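PDB 7CBD: exoglucanase A from Cellulomonas fimi, which hydrolyses beta-1,4-glucosidic linkages of cellulose with inversion of anomeric configuration, releasing cellobiose from the non-reducing chain ends. Local coordinates for residues E147-P152 / S196-W201. Sequence-based numbering, arbitrary orientation.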
loop_
_atom_site.group_PDB
_atom_site.type_symbol
_atom_site.label_atom_id
_atom_site.label_comp_id
_atom_site.label_asym_id
_atom_site.label_seq_id
_atom_site.Cartn_x
_atom_site.Cartn_y
_atom_site.Cartn_z
ATOM N N GLU A 147 -9.076 -4.237 1.743
ATOM C CA GLU A 147 -9.459 -4.044 0.345
ATOM C C GLU A 147 -8.909 -2.768 -0.282
ATOM O O GLU A 147 -9.652 -1.812 -0.547
ATOM C CB GLU A 147 -10.972 -4.198 0.167
ATOM C CG GLU A 147 -11.478 -5.596 0.502
ATOM C CD GLU A 147 -11.113 -6.663 -0.529
ATOM O OE1 GLU A 147 -10.645 -6.324 -1.641
ATOM O OE2 GLU A 147 -11.302 -7.863 -0.229
ATOM N N PRO A 148 -7.612 -2.741 -0.574
ATOM C CA PRO A 148 -7.051 -1.635 -1.362
ATOM C C PRO A 148 -7.803 -1.438 -2.674
ATOM O O PRO A 148 -8.380 -2.372 -3.231
ATOM C CB PRO A 148 -5.607 -2.091 -1.618
ATOM C CG PRO A 148 -5.309 -3.041 -0.480
ATOM C CD PRO A 148 -6.602 -3.748 -0.212
ATOM N N ASP A 149 -7.805 -0.193 -3.158
ATOM C CA ASP A 149 -8.383 0.136 -4.463
ATOM C C ASP A 149 -9.858 -0.245 -4.568
ATOM O O ASP A 149 -10.303 -0.761 -5.596
ATOM C CB ASP A 149 -7.574 -0.482 -5.607
ATOM C CG ASP A 149 -7.999 0.036 -6.965
ATOM O OD1 ASP A 149 -8.465 1.194 -7.039
ATOM O OD2 ASP A 149 -7.901 -0.729 -7.949
ATOM N N SER A 150 -10.634 0.017 -3.513
ATOM C CA SER A 150 -12.046 -0.354 -3.530
ATOM C C SER A 150 -12.961 0.858 -3.382
ATOM O O SER A 150 -13.287 1.518 -4.376
ATOM C CB SER A 150 -12.360 -1.450 -2.495
ATOM O OG SER A 150 -12.137 -1.016 -1.160
ATOM N N LEU A 151 -13.355 1.171 -2.146
ATOM C CA LEU A 151 -14.460 2.104 -1.919
ATOM C C LEU A 151 -14.311 3.467 -2.585
ATOM O O LEU A 151 -15.324 3.987 -3.087
ATOM C CB LEU A 151 -14.764 2.239 -0.422
ATOM C CG LEU A 151 -15.372 0.991 0.215
ATOM C CD1 LEU A 151 -15.298 1.082 1.732
ATOM C CD2 LEU A 151 -16.813 0.793 -0.225
ATOM N N PRO A 152 -13.139 4.107 -2.613
ATOM C CA PRO A 152 -13.057 5.434 -3.243
ATOM C C PRO A 152 -13.320 5.436 -4.743
ATOM O O PRO A 152 -13.531 6.517 -5.308
ATOM C CB PRO A 152 -11.632 5.893 -2.922
ATOM C CG PRO A 152 -11.256 5.118 -1.681
ATOM C CD PRO A 152 -11.893 3.776 -1.891
ATOM N N SER A 196 -2.970 10.595 -1.717
ATOM C CA SER A 196 -3.298 11.988 -2.005
ATOM C C SER A 196 -3.440 12.263 -3.496
ATOM O O SER A 196 -4.185 13.169 -3.880
ATOM C CB SER A 196 -2.265 12.938 -1.397
ATOM O OG SER A 196 -0.946 12.638 -1.822
ATOM N N GLY A 197 -2.728 11.524 -4.346
ATOM C CA GLY A 197 -2.846 11.732 -5.779
ATOM C C GLY A 197 -4.146 11.239 -6.375
ATOM O O GLY A 197 -4.390 11.434 -7.570
ATOM N N TRP A 198 -4.989 10.598 -5.569
ATOM C CA TRP A 198 -6.314 10.151 -5.972
ATOM C C TRP A 198 -7.409 10.935 -5.267
ATOM O O TRP A 198 -8.355 11.397 -5.913
ATOM C CB TRP A 198 -6.433 8.651 -5.647
ATOM C CG TRP A 198 -7.707 7.960 -6.070
ATOM C CD1 TRP A 198 -8.717 8.453 -6.858
ATOM C CD2 TRP A 198 -8.091 6.632 -5.713
ATOM N NE1 TRP A 198 -9.699 7.501 -7.015
ATOM C CE2 TRP A 198 -9.337 6.376 -6.319
ATOM C CE3 TRP A 198 -7.497 5.631 -4.937
ATOM C CZ2 TRP A 198 -9.997 5.161 -6.172
ATOM C CZ3 TRP A 198 -8.152 4.433 -4.790
ATOM C CH2 TRP A 198 -9.392 4.207 -5.401
ATOM N N LEU A 199 -7.271 11.146 -3.956
ATOM C CA LEU A 199 -8.366 11.661 -3.143
ATOM C C LEU A 199 -8.049 12.970 -2.428
ATOM O O LEU A 199 -8.850 13.410 -1.600
ATOM C CB LEU A 199 -8.828 10.601 -2.133
ATOM C CG LEU A 199 -9.179 9.242 -2.743
ATOM C CD1 LEU A 199 -9.423 8.214 -1.658
ATOM C CD2 LEU A 199 -10.390 9.372 -3.680
ATOM N N GLY A 200 -6.918 13.614 -2.724
ATOM C CA GLY A 200 -6.537 14.794 -1.962
ATOM C C GLY A 200 -7.421 16.008 -2.199
ATOM O O GLY A 200 -7.561 16.856 -1.307
ATOM N N TRP A 201 -8.001 16.127 -3.396
ATOM C CA TRP A 201 -8.932 17.215 -3.689
ATOM C C TRP A 201 -10.107 17.178 -2.720
ATOM O O TRP A 201 -10.642 16.110 -2.423
ATOM C CB TRP A 201 -9.470 17.067 -5.117
ATOM C CG TRP A 201 -8.400 17.144 -6.169
ATOM C CD1 TRP A 201 -7.985 18.264 -6.836
ATOM C CD2 TRP A 201 -7.604 16.060 -6.673
ATOM N NE1 TRP A 201 -6.976 17.944 -7.712
ATOM C CE2 TRP A 201 -6.730 16.598 -7.640
ATOM C CE3 TRP A 201 -7.551 14.687 -6.406
ATOM C CZ2 TRP A 201 -5.811 15.811 -8.337
ATOM C CZ3 TRP A 201 -6.625 13.906 -7.091
ATOM C CH2 TRP A 201 -5.770 14.472 -8.045
#
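The indole of Trp-198 carries Pro-152 CB and Leu-199 CD2 over one and the same face, while a carboxylate oxygen of Asp-149 comes obliquely to its benzo end. Pro-152 CB sits 3.9 Å from the centroid of the six-membered ring of Trp-198, 22° off the normal, a CH-pi contact. Pro-152 CB also presses against Leu-199 CD1 at 3.4 Å, tighter than usual for two carbons, so the proline and leucine lie side by side over the indole face. With CG anti to the backbone N (chi1 -176°), the tryptophan reaches from the short helix 196-199 to the loop following strand 141-146. There Asp-149 OD1 stands 3.6 Å from Trp-198 CH2, the carboxylate and ring planes 64° apart. At the polar end of the indole, NE1 hydrogen-bonds Thr-156 OG1, which helps to fix the ring's rotation; Asn-153 ND2 holds Asp-149 OD1. Both partners belong to helix 153-156, which thus ties the two side chains together. Replacing Trp-198 by an alanine would probably take away the CH-pi partner of Pro-152, open a gap beside Asp-149 and cost Thr-156 its indole partner. Asp-149 is the predicted proton donor of this family 6 catalytic domain, its side chain about 10 Å from that of Asp-371, the other predicted catalytic residue. The chemistry is apolar packing on the Pro-152 side and a carboxylate oxygen against ring carbons on the Asp-149 side, where Asn-153 probably helps to orient the acid.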